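Glycosylation Associate Protein 2 (Streptococcus agalactiae serotype V, PDB 6OYC) probably acts in the accessory Sec system, as part of a Gap123 complex, in the glycosylation and secretion of a serine-rich repeat adhesin. Local coordinates at residues L158-Q163 / S169-F174; K294-V299 / R508-D513. All blocks are in the same frame, centred on the assembly; numbering follows the deposited sequence.

Contact 1: residues L158-Q163 / S169-F174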
loop_
_atom_site.group_PDB
_atom_site.type_symbol
_atom_site.label_atom_id
_atom_site.label_comp_id
_atom_site.label_asym_id
_atom_site.label_seq_id
_atom_site.Cartn_x
_atom_site.Cartn_y
_atom_site.Cartn_z
ATOM N N LEU B 158 -22.108 -7.103 -3.309
ATOM C CA LEU B 158 -23.248 -7.629 -4.036
ATOM C C LEU B 158 -23.303 -9.133 -3.820
ATOM O O LEU B 158 -22.284 -9.830 -3.938
ATOM C CB LEU B 158 -23.168 -7.308 -5.530
ATOM C CG LEU B 158 -24.092 -8.099 -6.454
ATOM C CD1 LEU B 158 -25.559 -7.937 -6.071
ATOM C CD2 LEU B 158 -23.862 -7.681 -7.916
ATOM N N GLU B 159 -24.494 -9.622 -3.504
ATOM C CA GLU B 159 -24.727 -11.005 -3.128
ATOM C C GLU B 159 -25.727 -11.600 -4.111
ATOM O O GLU B 159 -26.843 -11.085 -4.254
ATOM C CB GLU B 159 -25.253 -11.070 -1.695
ATOM C CG GLU B 159 -25.121 -12.398 -1.010
ATOM C CD GLU B 159 -25.594 -12.330 0.426
ATOM O OE1 GLU B 159 -26.037 -11.235 0.854
ATOM O OE2 GLU B 159 -25.528 -13.369 1.115
ATOM N N LEU B 160 -25.323 -12.674 -4.785
ATOM C CA LEU B 160 -26.161 -13.389 -5.730
ATOM C C LEU B 160 -26.317 -14.820 -5.256
ATOM O O LEU B 160 -25.326 -15.471 -4.912
ATOM C CB LEU B 160 -25.557 -13.368 -7.130
ATOM C CG LEU B 160 -25.293 -11.940 -7.598
ATOM C CD1 LEU B 160 -24.091 -11.848 -8.527
ATOM C CD2 LEU B 160 -26.548 -11.410 -8.266
ATOM N N GLU B 161 -27.556 -15.311 -5.254
ATOM C CA GLU B 161 -27.825 -16.676 -4.821
ATOM C C GLU B 161 -28.825 -17.350 -5.750
ATOM O O GLU B 161 -29.867 -16.767 -6.068
ATOM C CB GLU B 161 -28.344 -16.684 -3.382
ATOM C CG GLU B 161 -28.684 -18.062 -2.861
ATOM C CD GLU B 161 -29.013 -18.046 -1.379
ATOM O OE1 GLU B 161 -29.193 -16.942 -0.811
ATOM O OE2 GLU B 161 -29.080 -19.142 -0.784
ATOM N N GLY B 162 -28.509 -18.573 -6.169
ATOM C CA GLY B 162 -29.445 -19.374 -6.956
ATOM C C GLY B 162 -28.715 -20.399 -7.816
ATOM O O GLY B 162 -27.662 -20.915 -7.434
ATOM N N GLN B 163 -29.314 -20.686 -8.965
ATOM C CA GLN B 163 -28.738 -21.588 -9.951
ATOM C C GLN B 163 -28.168 -20.789 -11.108
ATOM O O GLN B 163 -28.884 -19.992 -11.725
ATOM C CB GLN B 163 -29.783 -22.575 -10.453
ATOM C CG GLN B 163 -30.575 -23.211 -9.306
ATOM C CD GLN B 163 -30.260 -24.683 -9.109
ATOM O OE1 GLN B 163 -29.149 -25.132 -9.393
ATOM N NE2 GLN B 163 -31.238 -25.443 -8.616
ATOM N N SER B 169 -22.002 -19.803 -17.486
ATOM C CA SER B 169 -23.079 -19.016 -18.076
ATOM C C SER B 169 -22.913 -17.562 -17.691
ATOM O O SER B 169 -22.674 -17.254 -16.517
ATOM C CB SER B 169 -24.454 -19.485 -17.605
ATOM O OG SER B 169 -24.679 -20.799 -18.038
ATOM N N PHE B 170 -23.081 -16.680 -18.678
ATOM C CA PHE B 170 -22.943 -15.252 -18.434
ATOM C C PHE B 170 -23.824 -14.837 -17.268
ATOM O O PHE B 170 -25.015 -15.146 -17.230
ATOM C CB PHE B 170 -23.308 -14.447 -19.685
ATOM C CG PHE B 170 -23.294 -12.955 -19.466
ATOM C CD1 PHE B 170 -22.099 -12.289 -19.218
ATOM C CD2 PHE B 170 -24.474 -12.219 -19.497
ATOM C CE1 PHE B 170 -22.068 -10.908 -19.022
ATOM C CE2 PHE B 170 -24.458 -10.832 -19.307
ATOM C CZ PHE B 170 -23.246 -10.181 -19.062
ATOM N N LEU B 171 -23.223 -14.167 -16.296
ATOM C CA LEU B 171 -23.968 -13.696 -15.139
ATOM C C LEU B 171 -24.053 -12.179 -15.065
ATOM O O LEU B 171 -25.133 -11.641 -14.784
ATOM C CB LEU B 171 -23.346 -14.235 -13.848
ATOM C CG LEU B 171 -24.017 -13.690 -12.582
ATOM C CD1 LEU B 171 -25.504 -14.063 -12.540
ATOM C CD2 LEU B 171 -23.297 -14.183 -11.355
ATOM N N LEU B 172 -22.946 -11.470 -15.320
ATOM C CA LEU B 172 -22.898 -10.021 -15.162
ATOM C C LEU B 172 -21.692 -9.455 -15.901
ATOM O O LEU B 172 -20.706 -10.150 -16.149
ATOM C CB LEU B 172 -22.834 -9.624 -13.681
ATOM C CG LEU B 172 -21.600 -10.095 -12.896
ATOM C CD1 LEU B 172 -20.488 -9.048 -12.933
ATOM C CD2 LEU B 172 -21.996 -10.399 -11.454
ATOM N N ASN B 173 -21.755 -8.167 -16.203
ATOM C CA ASN B 173 -20.594 -7.464 -16.714
ATOM C C ASN B 173 -20.378 -6.193 -15.910
ATOM O O ASN B 173 -21.252 -5.746 -15.158
ATOM C CB ASN B 173 -20.738 -7.125 -18.195
ATOM C CG ASN B 173 -21.890 -6.168 -18.462
ATOM O OD1 ASN B 173 -23.036 -6.595 -18.647
ATOM N ND2 ASN B 173 -21.599 -4.869 -18.443
ATOM N N PHE B 174 -19.176 -5.632 -16.051
ATOM C CA PHE B 174 -18.901 -4.286 -15.578
ATOM C C PHE B 174 -19.209 -3.327 -16.718
ATOM O O PHE B 174 -18.825 -3.582 -17.865
ATOM C CB PHE B 174 -17.449 -4.146 -15.110
ATOM C CG PHE B 174 -17.204 -4.777 -13.770
ATOM C CD1 PHE B 174 -17.006 -6.150 -13.658
ATOM C CD2 PHE B 174 -17.221 -4.008 -12.617
ATOM C CE1 PHE B 174 -16.809 -6.748 -12.405
ATOM C CE2 PHE B 174 -17.012 -4.589 -11.365
ATOM C CZ PHE B 174 -16.810 -5.968 -11.259
#

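Contact 2: residues K294-V299 / R508-D513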
loop_
_atom_site.group_PDB
_atom_site.type_symbol
_atom_site.label_atom_id
_atom_site.label_comp_id
_atom_site.label_asym_id
_atom_site.label_seq_id
_atom_site.Cartn_x
_atom_site.Cartn_y
_atom_site.Cartn_z
ATOM N N LYS B 294 19.108 3.405 12.237
ATOM C CA LYS B 294 19.199 3.926 13.563
ATOM C C LYS B 294 17.820 4.342 14.027
ATOM O O LYS B 294 17.019 4.747 13.261
ATOM C CB LYS B 294 20.176 5.078 13.579
ATOM C CG LYS B 294 21.514 4.671 13.038
ATOM C CD LYS B 294 22.584 5.661 13.373
ATOM C CE LYS B 294 23.624 5.721 12.296
ATOM N NZ LYS B 294 23.587 7.061 11.664
ATOM N N PRO B 295 17.569 4.252 15.316
ATOM C CA PRO B 295 16.280 4.586 15.910
ATOM C C PRO B 295 15.869 6.006 15.756
ATOM O O PRO B 295 16.680 6.859 15.660
ATOM C CB PRO B 295 16.508 4.311 17.366
ATOM C CG PRO B 295 17.566 3.292 17.389
ATOM C CD PRO B 295 18.481 3.678 16.296
ATOM N N PRO B 296 14.583 6.246 15.724
ATOM C CA PRO B 296 13.594 5.198 15.869
ATOM C C PRO B 296 12.936 4.816 14.558
ATOM O O PRO B 296 13.204 5.429 13.564
ATOM C CB PRO B 296 12.576 5.882 16.723
ATOM C CG PRO B 296 12.578 7.243 16.208
ATOM C CD PRO B 296 13.943 7.550 15.723
ATOM N N LEU B 297 12.088 3.800 14.576
ATOM C CA LEU B 297 11.330 3.422 13.394
ATOM C C LEU B 297 10.007 4.195 13.459
ATOM O O LEU B 297 9.293 4.111 14.423
ATOM C CB LEU B 297 11.111 1.930 13.311
ATOM C CG LEU B 297 10.002 1.390 12.428
ATOM C CD1 LEU B 297 10.251 1.739 10.996
ATOM C CD2 LEU B 297 9.833 -0.084 12.568
ATOM N N THR B 298 9.699 4.927 12.413
ATOM C CA THR B 298 8.506 5.769 12.397
ATOM C C THR B 298 7.458 5.225 11.426
ATOM O O THR B 298 7.713 5.123 10.221
ATOM C CB THR B 298 8.882 7.194 12.018
ATOM O OG1 THR B 298 9.540 7.173 10.742
ATOM C CG2 THR B 298 9.812 7.781 13.073
ATOM N N VAL B 299 6.264 4.938 11.938
ATOM C CA VAL B 299 5.185 4.326 11.164
ATOM C C VAL B 299 4.098 5.364 10.915
ATOM O O VAL B 299 3.594 5.989 11.860
ATOM C CB VAL B 299 4.611 3.097 11.895
ATOM C CG1 VAL B 299 3.451 2.481 11.116
ATOM C CG2 VAL B 299 5.703 2.067 12.159
ATOM N N ARG B 508 10.864 17.785 16.649
ATOM C CA ARG B 508 11.250 18.075 18.025
ATOM C C ARG B 508 11.379 16.808 18.857
ATOM O O ARG B 508 12.130 16.792 19.836
ATOM C CB ARG B 508 10.240 19.029 18.666
ATOM C CG ARG B 508 9.187 18.330 19.514
ATOM C CD ARG B 508 8.511 19.279 20.489
ATOM N NE ARG B 508 7.955 18.569 21.642
ATOM C CZ ARG B 508 8.428 18.675 22.881
ATOM N NH1 ARG B 508 9.466 19.468 23.130
ATOM N NH2 ARG B 508 7.866 17.991 23.871
ATOM N N MET B 509 10.688 15.740 18.484
ATOM C CA MET B 509 10.814 14.514 19.256
ATOM C C MET B 509 12.001 13.664 18.812
ATOM O O MET B 509 12.648 13.025 19.649
ATOM C CB MET B 509 9.527 13.708 19.160
ATOM C CG MET B 509 9.501 12.563 20.135
ATOM S SD MET B 509 8.558 11.231 19.428
ATOM C CE MET B 509 9.847 10.533 18.402
ATOM N N LEU B 510 12.288 13.626 17.506
ATOM C CA LEU B 510 13.510 12.974 17.050
ATOM C C LEU B 510 14.739 13.590 17.717
ATOM O O LEU B 510 15.711 12.883 18.007
ATOM C CB LEU B 510 13.614 13.061 15.522
ATOM C CG LEU B 510 12.544 12.371 14.658
ATOM C CD1 LEU B 510 12.771 12.695 13.205
ATOM C CD2 LEU B 510 12.520 10.866 14.854
ATOM N N SER B 511 14.699 14.893 18.000
ATOM C CA SER B 511 15.821 15.539 18.673
ATOM C C SER B 511 15.870 15.174 20.150
ATOM O O SER B 511 16.914 14.754 20.661
ATOM C CB SER B 511 15.735 17.050 18.511
ATOM O OG SER B 511 16.940 17.645 18.948
ATOM N N ASN B 512 14.739 15.317 20.845
ATOM C CA ASN B 512 14.718 15.146 22.293
ATOM C C ASN B 512 15.053 13.719 22.707
ATOM O O ASN B 512 15.769 13.505 23.692
ATOM C CB ASN B 512 13.343 15.533 22.845
ATOM C CG ASN B 512 13.088 17.020 22.796
ATOM O OD1 ASN B 512 14.002 17.819 22.588
ATOM N ND2 ASN B 512 11.837 17.404 22.985
ATOM N N ASP B 513 14.528 12.724 21.987
ATOM C CA ASP B 513 14.534 11.352 22.480
ATOM C C ASP B 513 15.457 10.416 21.717
ATOM O O ASP B 513 15.658 9.284 22.166
ATOM C CB ASP B 513 13.111 10.760 22.464
ATOM C CG ASP B 513 12.074 11.665 23.138
ATOM O OD1 ASP B 513 12.462 12.680 23.746
ATOM O OD2 ASP B 513 10.861 11.367 23.052
#

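Contact 1: residues L158-Q163 / S169-F174
Leu160 sends a single methyl, CD1, into the notch between two leucines of the facing strand. Its CD1 lies 3.8 Å from CD2 of Leu171, the two side chains meeting tip to tip, and 3.9 Å from CD2 of Leu172, which comes in at a slant. These methyl contacts are the tight part; the CA atoms of Leu160 and Leu171 stand 9.7 Å apart, and no hydrogen bond crosses. Residues 158-163 and 169-174 are therefore not paired strands but opposing layers of a beta-sandwich: Leu160 shares backbone bonds with Val252 in one sheet, while strand 168-180 runs in the other. Two consecutive leucines can face the same layer because Leu171 and Leu172 form a classic beta bulge opposite Leu244, with the near-helical psi of Leu171 (-44°) expected at its first position. CG of Leu171 is anti to its N (chi1 176°), that of Leu172 sits between N and the carbonyl carbon (chi1 62°), and each torsion brings a CD2 to Leu160 CD1. Phe146 also packs on Leu160. On the looser outer side, Glu159 and Glu161 carry their carboxylates away from the leucine cluster; on the second sheet's outer side, Asn173 ND2 donates to Gln141 OE1 and Phe174 O.

Contact 2: residues K294-V299 / R508-D513
Leu510 overlaps the ring of Pro296 with one methyl: its CD2 is 3.7 Å from CD and 3.9 Å from CG of the proline. The two side chains cross at about a right angle, so the leucine branch meets the ring at two neighbouring carbons instead of lying along it. The CA-CB bond of Leu510 does not aim at the strand. The reach comes from its torsions: CG is anti to the carbonyl carbon (chi1 -63°), CD1 takes the extended position (chi2 175°), and CD2, turned aside from it, meets the proline ring, bridging a CA separation of 7.9 Å between Pro296 and Leu510. Thr298 marks the fringe, its methyl CG2 being 4.5 Å from the same CD2.

Pro296 follows a cis peptide bond and precedes strand 297-301, an inner strand of the mixed eight-stranded sheet. Helix 495-514 packs against this sheet, so the contact is a helix-on-sheet junction in the alpha/beta-hydrolase-like part of the chain, joining an inner strand to the last helix. Phe514 of that helix also touches Pro296, and Ile366 of the adjacent strand touches both Pro296 and Met509, which extends the apolar surface around the leucine methyl.

Thr298 OG1 is hydrogen-bonded to the carbonyl oxygen of Pro322, while its methyl is the branch nearest Leu510. Directional bonds near the helix end include those of Arg516, whose guanidinium bonds to the carbonyl oxygens of Lys294 and Pro295, and of His387, whose NE2 is hydrogen-bonded to Asp513 OD2. With no hydrogen bond between the two segments and only 98 Å² buried, their direct attraction is dispersive and hydrophobic.

Overall arrangement
Contact 1 closes before contact 2 opens along the chain, and the two lie on opposite sides of the chain's centre, with their own centres 52 Å apart and nearest atoms about 31 Å apart. They share no sheet. Contact 1 joins two antiparallel sheets through strands 157-165 and 168-180, with two residues between them, whereas contact 2 brings together segments of strand 297-301 and helix 495-514 with 208 intervening residues, many of them in helices and strands. One is thus local packing within a beta-sandwich, the other a long-range closure of the alpha/beta-hydrolase-like part. Their placement in different sheets is consistent with a chain of several structural parts.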